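Local structure of lovastatin nonaketide synthase, polyketide synthase component (Aspergillus terreus, 7CPX) at residues L2021-L2032 with M2048-Y2059; S2146-A2154 with G2173-A2181. The protein builds the nonaketide dihydromonacolin L from malonyl-CoA as the homodimeric polyketide synthase of lovastatin biosynthesis, working together with lovC. The protein carries 2 engineered substitutions. All coordinates share one frame; numbering follows the deposited sequence.

Contact 1: residues L2021-L2032 with M2048-Y2059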
# COMPACT_ATOMS: atom_id res chain seq x y z
N LEU A 2021 20.80 13.69 -29.58
CA LEU A 2021 20.05 14.61 -30.44
C LEU A 2021 20.83 15.89 -30.68
O LEU A 2021 20.90 16.38 -31.82
CB LEU A 2021 18.69 14.91 -29.82
CG LEU A 2021 17.79 13.69 -29.61
CD1 LEU A 2021 16.57 14.07 -28.79
CD2 LEU A 2021 17.38 13.09 -30.94
N ARG A 2022 21.45 16.44 -29.64
CA ARG A 2022 22.31 17.60 -29.82
C ARG A 2022 23.43 17.29 -30.80
O ARG A 2022 23.77 18.12 -31.65
CB ARG A 2022 22.90 18.05 -28.48
CG ARG A 2022 21.91 18.76 -27.57
CD ARG A 2022 22.58 19.23 -26.28
NE ARG A 2022 21.69 20.04 -25.47
CZ ARG A 2022 20.84 19.56 -24.57
NH1 ARG A 2022 20.74 18.26 -24.33
NH2 ARG A 2022 20.08 20.40 -23.88
N ARG A 2023 24.01 16.10 -30.70
CA ARG A 2023 25.10 15.73 -31.59
C ARG A 2023 24.64 15.66 -33.04
O ARG A 2023 25.35 16.13 -33.94
CB ARG A 2023 25.70 14.39 -31.16
CG ARG A 2023 26.93 13.99 -31.94
CD ARG A 2023 27.48 12.65 -31.48
NE ARG A 2023 26.62 11.54 -31.89
CZ ARG A 2023 26.60 11.01 -33.10
NH1 ARG A 2023 27.36 11.49 -34.08
NH2 ARG A 2023 25.79 9.98 -33.35
N VAL A 2024 23.47 15.09 -33.29
CA VAL A 2024 23.03 14.78 -34.65
C VAL A 2024 22.09 15.85 -35.19
O VAL A 2024 22.20 16.24 -36.36
CB VAL A 2024 22.37 13.39 -34.69
CG1 VAL A 2024 23.32 12.33 -34.15
CG2 VAL A 2024 21.06 13.38 -33.93
N LEU A 2025 21.15 16.33 -34.39
CA LEU A 2025 20.15 17.25 -34.91
C LEU A 2025 20.82 18.54 -35.38
O LEU A 2025 21.68 19.09 -34.68
CB LEU A 2025 19.10 17.58 -33.84
CG LEU A 2025 18.23 16.44 -33.33
CD1 LEU A 2025 17.11 16.99 -32.47
CD2 LEU A 2025 17.67 15.62 -34.47
N PRO A 2026 20.46 19.05 -36.56
CA PRO A 2026 21.02 20.33 -37.00
C PRO A 2026 20.59 21.46 -36.08
O PRO A 2026 19.48 21.47 -35.55
CB PRO A 2026 20.45 20.51 -38.41
CG PRO A 2026 19.21 19.69 -38.42
CD PRO A 2026 19.49 18.52 -37.53
N ARG A 2027 21.50 22.43 -35.88
CA ARG A 2027 21.23 23.54 -34.99
C ARG A 2027 20.52 24.70 -35.68
O ARG A 2027 20.09 25.64 -34.99
CB ARG A 2027 22.54 24.04 -34.38
CG ARG A 2027 23.34 22.96 -33.66
CD ARG A 2027 22.53 22.28 -32.57
NE ARG A 2027 23.32 21.33 -31.80
CZ ARG A 2027 24.06 21.65 -30.75
NH1 ARG A 2027 24.15 22.90 -30.31
NH2 ARG A 2027 24.74 20.69 -30.11
N GLY A 2028 20.38 24.66 -37.00
CA GLY A 2028 19.67 25.71 -37.71
C GLY A 2028 18.16 25.58 -37.70
O GLY A 2028 17.47 26.49 -38.17
N VAL A 2029 17.64 24.48 -37.16
CA VAL A 2029 16.20 24.26 -37.15
C VAL A 2029 15.52 25.29 -36.26
O VAL A 2029 15.97 25.55 -35.13
CB VAL A 2029 15.87 22.83 -36.70
CG1 VAL A 2029 14.39 22.69 -36.41
CG2 VAL A 2029 16.31 21.84 -37.76
N GLN A 2030 14.44 25.88 -36.75
CA GLN A 2030 13.65 26.83 -35.99
C GLN A 2030 12.26 26.31 -35.65
O GLN A 2030 11.59 26.89 -34.79
CB GLN A 2030 13.51 28.15 -36.77
CG GLN A 2030 14.82 28.91 -36.93
CD GLN A 2030 14.89 29.68 -38.23
OE1 GLN A 2030 14.46 29.19 -39.27
NE2 GLN A 2030 15.43 30.89 -38.18
N ALA A 2031 11.80 25.25 -36.31
CA ALA A 2031 10.49 24.67 -36.05
C ALA A 2031 10.59 23.16 -36.10
O ALA A 2031 11.40 22.59 -36.83
CB ALA A 2031 9.45 25.17 -37.05
N LEU A 2032 9.74 22.51 -35.31
CA LEU A 2032 9.64 21.06 -35.26
C LEU A 2032 8.22 20.64 -35.62
O LEU A 2032 7.25 21.19 -35.08
CB LEU A 2032 10.01 20.53 -33.87
CG LEU A 2032 9.86 19.02 -33.67
CD1 LEU A 2032 10.75 18.26 -34.64
CD2 LEU A 2032 10.18 18.62 -32.24
N MET A 2048 13.70 16.90 -28.08
CA MET A 2048 14.07 17.82 -29.15
C MET A 2048 13.86 19.26 -28.72
O MET A 2048 14.71 20.12 -28.96
CB MET A 2048 13.27 17.51 -30.42
CG MET A 2048 13.65 16.21 -31.10
SD MET A 2048 12.82 16.00 -32.69
CE MET A 2048 13.74 14.62 -33.37
N MET A 2049 12.73 19.53 -28.05
CA MET A 2049 12.48 20.89 -27.58
C MET A 2049 13.55 21.36 -26.62
O MET A 2049 13.73 22.57 -26.45
CB MET A 2049 11.11 20.95 -26.90
CG MET A 2049 9.93 20.67 -27.83
SD MET A 2049 9.62 21.99 -29.02
CE MET A 2049 10.72 21.55 -30.36
N LYS A 2050 14.28 20.44 -25.98
CA LYS A 2050 15.37 20.83 -25.10
C LYS A 2050 16.65 21.11 -25.87
O LYS A 2050 17.47 21.93 -25.43
CB LYS A 2050 15.62 19.74 -24.06
CG LYS A 2050 14.49 19.54 -23.07
CD LYS A 2050 14.87 18.55 -21.99
CE LYS A 2050 13.77 18.39 -20.95
NZ LYS A 2050 14.17 17.47 -19.85
N VAL A 2051 16.85 20.45 -27.01
CA VAL A 2051 18.11 20.58 -27.75
C VAL A 2051 17.99 21.61 -28.87
O VAL A 2051 18.96 22.30 -29.19
CB VAL A 2051 18.55 19.21 -28.29
CG1 VAL A 2051 18.52 18.17 -27.18
CG2 VAL A 2051 17.68 18.79 -29.45
N LEU A 2052 16.81 21.72 -29.48
CA LEU A 2052 16.63 22.64 -30.59
C LEU A 2052 16.69 24.08 -30.09
O LEU A 2052 16.89 24.35 -28.90
CB LEU A 2052 15.30 22.35 -31.29
CG LEU A 2052 15.20 20.98 -31.97
CD1 LEU A 2052 13.81 20.78 -32.55
CD2 LEU A 2052 16.25 20.83 -33.05
N MET A 2053 16.52 25.01 -31.02
CA MET A 2053 16.60 26.42 -30.67
C MET A 2053 15.56 26.75 -29.61
O MET A 2053 14.42 26.28 -29.68
CB MET A 2053 16.39 27.29 -31.91
CG MET A 2053 16.45 28.78 -31.65
SD MET A 2053 16.13 29.76 -33.13
CE MET A 2053 17.49 29.26 -34.18
N PRO A 2054 15.90 27.56 -28.60
CA PRO A 2054 14.89 27.95 -27.61
C PRO A 2054 13.72 28.64 -28.28
O PRO A 2054 13.88 29.43 -29.21
CB PRO A 2054 15.66 28.90 -26.68
CG PRO A 2054 17.08 28.51 -26.83
CD PRO A 2054 17.24 28.07 -28.25
N GLY A 2055 12.52 28.34 -27.79
CA GLY A 2055 11.31 28.85 -28.41
C GLY A 2055 11.01 28.27 -29.77
O GLY A 2055 10.20 28.84 -30.50
N CYS A 2056 11.65 27.16 -30.13
CA CYS A 2056 11.42 26.55 -31.43
C CYS A 2056 9.95 26.18 -31.59
O CYS A 2056 9.34 25.58 -30.69
CB CYS A 2056 12.30 25.31 -31.59
SG CYS A 2056 11.93 24.30 -33.04
N ALA A 2057 9.37 26.54 -32.73
CA ALA A 2057 7.97 26.24 -32.98
C ALA A 2057 7.75 24.74 -33.05
O ALA A 2057 8.53 24.01 -33.68
CB ALA A 2057 7.51 26.90 -34.28
N HIS A 2058 6.68 24.27 -32.41
CA HIS A 2058 6.38 22.85 -32.33
C HIS A 2058 5.00 22.58 -32.90
O HIS A 2058 4.04 23.31 -32.61
CB HIS A 2058 6.44 22.36 -30.88
CG HIS A 2058 6.24 20.89 -30.73
ND1 HIS A 2058 5.93 20.30 -29.53
CD2 HIS A 2058 6.30 19.89 -31.64
CE1 HIS A 2058 5.80 18.99 -29.70
NE2 HIS A 2058 6.02 18.72 -30.98
N TYR A 2059 4.91 21.53 -33.72
CA TYR A 2059 3.64 21.09 -34.29
C TYR A 2059 3.59 19.58 -34.24
O TYR A 2059 4.45 18.91 -34.82
CB TYR A 2059 3.47 21.59 -35.73
CG TYR A 2059 3.50 23.09 -35.86
CD1 TYR A 2059 4.69 23.77 -36.06
CD2 TYR A 2059 2.33 23.84 -35.77
CE1 TYR A 2059 4.72 25.15 -36.17
CE2 TYR A 2059 2.34 25.21 -35.89
CZ TYR A 2059 3.54 25.86 -36.09
OH TYR A 2059 3.56 27.23 -36.20

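Contact 2: residues S2146-A2154 with G2173-A2181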
# COMPACT_ATOMS: atom_id res chain seq x y z
N SER A 2146 -28.49 10.75 -35.31
CA SER A 2146 -29.65 11.48 -34.81
C SER A 2146 -30.11 12.51 -35.84
O SER A 2146 -29.31 13.10 -36.57
CB SER A 2146 -29.31 12.17 -33.49
OG SER A 2146 -30.44 12.84 -32.97
N ILE A 2147 -31.43 12.72 -35.88
CA ILE A 2147 -31.99 13.66 -36.85
C ILE A 2147 -31.41 15.05 -36.64
O ILE A 2147 -31.17 15.78 -37.61
CB ILE A 2147 -33.53 13.66 -36.73
CG1 ILE A 2147 -34.15 14.39 -37.93
CG2 ILE A 2147 -33.96 14.32 -35.44
CD1 ILE A 2147 -34.06 13.62 -39.22
N ASP A 2148 -31.19 15.44 -35.39
CA ASP A 2148 -30.66 16.76 -35.05
C ASP A 2148 -29.18 16.72 -34.72
O ASP A 2148 -28.68 17.62 -34.03
CB ASP A 2148 -31.45 17.35 -33.88
CG ASP A 2148 -31.38 16.49 -32.64
OD1 ASP A 2148 -30.77 15.41 -32.69
OD2 ASP A 2148 -31.95 16.90 -31.60
N ALA A 2149 -28.46 15.70 -35.18
CA ALA A 2149 -27.01 15.67 -34.98
C ALA A 2149 -26.32 16.76 -35.77
O ALA A 2149 -25.28 17.27 -35.35
CB ALA A 2149 -26.46 14.30 -35.36
N GLU A 2150 -26.87 17.12 -36.93
CA GLU A 2150 -26.28 18.11 -37.82
C GLU A 2150 -27.16 19.35 -37.87
O GLU A 2150 -28.31 19.36 -37.41
CB GLU A 2150 -26.11 17.53 -39.22
CG GLU A 2150 -24.94 18.10 -40.01
CD GLU A 2150 -23.60 17.69 -39.43
OE1 GLU A 2150 -23.58 16.93 -38.44
OE2 GLU A 2150 -22.56 18.12 -39.98
N THR A 2151 -26.60 20.42 -38.43
CA THR A 2151 -27.36 21.65 -38.61
C THR A 2151 -28.59 21.38 -39.47
O THR A 2151 -28.51 20.68 -40.49
CB THR A 2151 -26.49 22.73 -39.25
OG1 THR A 2151 -25.45 23.11 -38.35
CG2 THR A 2151 -27.32 23.95 -39.61
N LEU A 2152 -29.73 21.93 -39.06
CA LEU A 2152 -30.99 21.70 -39.74
C LEU A 2152 -31.64 22.97 -40.28
O LEU A 2152 -32.65 22.87 -40.98
CB LEU A 2152 -31.99 21.03 -38.78
CG LEU A 2152 -31.66 19.60 -38.36
CD1 LEU A 2152 -32.55 19.20 -37.20
CD2 LEU A 2152 -31.85 18.65 -39.52
N PHE A 2153 -31.09 24.14 -39.99
CA PHE A 2153 -31.74 25.40 -40.30
C PHE A 2153 -30.75 26.38 -40.91
O PHE A 2153 -29.54 26.30 -40.66
CB PHE A 2153 -32.37 26.00 -39.04
CG PHE A 2153 -33.34 25.08 -38.36
CD1 PHE A 2153 -34.62 24.91 -38.85
CD2 PHE A 2153 -32.97 24.39 -37.22
CE1 PHE A 2153 -35.51 24.07 -38.22
CE2 PHE A 2153 -33.86 23.54 -36.59
CZ PHE A 2153 -35.13 23.38 -37.09
N ALA A 2154 -31.27 27.30 -41.70
CA ALA A 2154 -30.46 28.30 -42.38
C ALA A 2154 -30.33 29.55 -41.53
O ALA A 2154 -31.26 29.96 -40.83
CB ALA A 2154 -31.06 28.65 -43.74
N GLY A 2173 -36.92 26.91 -29.54
CA GLY A 2173 -36.14 27.96 -30.16
C GLY A 2173 -34.67 27.88 -29.83
O GLY A 2173 -33.81 28.08 -30.70
N ARG A 2174 -34.34 27.59 -28.57
CA ARG A 2174 -32.93 27.46 -28.20
C ARG A 2174 -32.31 26.27 -28.92
O ARG A 2174 -31.16 26.34 -29.36
CB ARG A 2174 -32.77 27.34 -26.69
CG ARG A 2174 -33.07 25.98 -26.09
CD ARG A 2174 -32.67 25.92 -24.63
NE ARG A 2174 -31.24 26.18 -24.46
CZ ARG A 2174 -30.29 25.26 -24.58
NH1 ARG A 2174 -30.58 24.00 -24.88
NH2 ARG A 2174 -29.02 25.61 -24.41
N TRP A 2175 -33.06 25.18 -29.06
CA TRP A 2175 -32.56 24.04 -29.83
C TRP A 2175 -32.36 24.43 -31.29
O TRP A 2175 -31.34 24.06 -31.91
CB TRP A 2175 -33.55 22.88 -29.71
CG TRP A 2175 -33.31 21.79 -30.69
CD1 TRP A 2175 -32.49 20.71 -30.53
CD2 TRP A 2175 -33.89 21.66 -31.99
NE1 TRP A 2175 -32.53 19.91 -31.65
CE2 TRP A 2175 -33.39 20.48 -32.56
CE3 TRP A 2175 -34.80 22.43 -32.72
CZ2 TRP A 2175 -33.75 20.05 -33.83
CZ3 TRP A 2175 -35.16 22.00 -33.98
CH2 TRP A 2175 -34.64 20.83 -34.52
N MET A 2176 -33.30 25.17 -31.86
CA MET A 2176 -33.17 25.63 -33.24
C MET A 2176 -31.87 26.41 -33.42
O MET A 2176 -31.08 26.11 -34.33
CB MET A 2176 -34.36 26.52 -33.61
CG MET A 2176 -35.61 25.79 -34.02
SD MET A 2176 -36.86 27.00 -34.52
CE MET A 2176 -38.09 25.94 -35.27
N VAL A 2177 -31.64 27.41 -32.57
CA VAL A 2177 -30.42 28.21 -32.71
C VAL A 2177 -29.20 27.34 -32.48
O VAL A 2177 -28.15 27.55 -33.11
CB VAL A 2177 -30.45 29.42 -31.75
CG1 VAL A 2177 -30.63 28.98 -30.33
CG2 VAL A 2177 -29.17 30.23 -31.89
N GLN A 2178 -29.29 26.36 -31.58
CA GLN A 2178 -28.21 25.39 -31.44
C GLN A 2178 -28.00 24.61 -32.73
O GLN A 2178 -26.92 24.04 -32.93
CB GLN A 2178 -28.51 24.42 -30.30
CG GLN A 2178 -28.25 24.99 -28.92
CD GLN A 2178 -28.47 23.97 -27.82
OE1 GLN A 2178 -29.41 23.18 -27.88
NE2 GLN A 2178 -27.60 23.98 -26.82
N HIS A 2179 -29.00 24.56 -33.60
CA HIS A 2179 -28.92 23.81 -34.85
C HIS A 2179 -29.18 24.71 -36.05
O HIS A 2179 -29.90 24.34 -36.98
CB HIS A 2179 -29.88 22.63 -34.84
CG HIS A 2179 -29.40 21.48 -34.01
ND1 HIS A 2179 -29.74 21.32 -32.68
CD2 HIS A 2179 -28.59 20.44 -34.32
CE1 HIS A 2179 -29.17 20.22 -32.22
NE2 HIS A 2179 -28.46 19.67 -33.19
N GLY A 2180 -28.58 25.90 -36.06
CA GLY A 2180 -28.47 26.71 -37.26
C GLY A 2180 -29.45 27.86 -37.37
O GLY A 2180 -29.29 28.69 -38.28
N ALA A 2181 -30.44 27.97 -36.49
CA ALA A 2181 -31.44 29.03 -36.60
C ALA A 2181 -30.89 30.29 -35.96
O ALA A 2181 -30.95 30.48 -34.74
CB ALA A 2181 -32.75 28.60 -35.94

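Contact 1: residues L2021-L2032 with M2048-Y2059
L2032 lies across two methionines of the helix that ends at V2051. Its CG is anti to the backbone N (chi1 177°), which places both methyls by the thioether of M2048. L2032 CD1 is 3.6 Å from M2048 SD, and the two side chains cross at about a right angle. M2049 starts out away from L2032 but bends at chi2 and chi3. M2049 CE thus returns to L2032 CD2, 3.5 Å away. The H2058 ring lies side by side with L2032, pointing the same way, on the flank away from M2048.

V2051 divides its two methyls between partners. V2051 CG2 meets L2025 CD1 at 3.6 Å. CG1 packs against R2022 CG and lies over one face of the R2022 guanidinium, toward its rim. That guanidinium also forms a salt bridge with D2018. L2052 turns its CD2 to L2025 and its CD1 to L2032 CB.

The backbones join as parallel strands. A2057 N donates to Q2030 O (3.0 Å), L2032 N to A2057 O, and Y2059 N to L2032 O. A2031 and A2057 share one sheet face, where A2031 CB and A2057 CB are 3.8 Å apart.

This is a right-handed beta-alpha-beta crossover: strand 2031-2034, helix 2041-2051, edge strand 2057-2059. Strand 1964-1968 flanks 2031-2034 on its other side, and I1953 of helix 1935-1953 touches A2031 and Y2059.

Contact 2: residues S2146-A2154 with G2173-A2181
F2153 sets its ring against W2175 and M2176 of helix 2167-2178. F2153 CE2 is 3.3 Å from W2175 CZ3. The two ring planes are nearly perpendicular (86°), but the approach is oblique. M2176 CG lies off-centre over the phenyl ring, and M2176 SD stands above the same ring, 5.0 Å from the F2153 centroid, as a distant Met-aromatic contact. L2152 CD1 adds a methyl at W2175 CZ2.

The indole nitrogen is bound too. W2175 NE1 donates to D2148 OD2 at 3.1 Å, on the anti side of the carboxylate. S2146 OG donates to the other oxygen, D2148 OD1, at 2.6 Å. With a donor on each oxygen, the rotation of the carboxylate is restrained. H2179 O receives L2152 N at 3.2 Å and, weakly, F2153 N. H2179 ND1 bonds back to W2175 O.

Further out, the ring of Y2159 meets F2153 edge-to-face, and H2367 of helix 2363-2385 lies against W2175. G2180 has a positive phi (102°), which lets the chain turn off the helix beside F2153 O.

The chemistry is mixed. Aromatic, aliphatic and sulfur groups pack the buried side. The two donors to D2148 would be expected to favour a charged carboxylate in this buried place; only the indole bond crosses from loop to helix.

Overall arrangement
Contacts 1 and 2 follow one another along the chain and share no element; their nearest atoms are about 26 Å apart. Both are partly buried and away from the annotated sites. Contact 1 joins strands 2031-2034 and 2057-2059 of a five-stranded parallel sheet, the helix 2041-2051 between them and the end of helix 2018-2024. Its chemistry is aliphatic and thioether packing beside regular strand bonds. Contact 2 has no strand pairing. It ties a loop to the end of helix 2167-2178 in the ketoreductase domain, using aromatic rings and a buried carboxylate. The surroundings differ as well: residues of the second subunit reach contact 1, whereas no other chain touches contact 2.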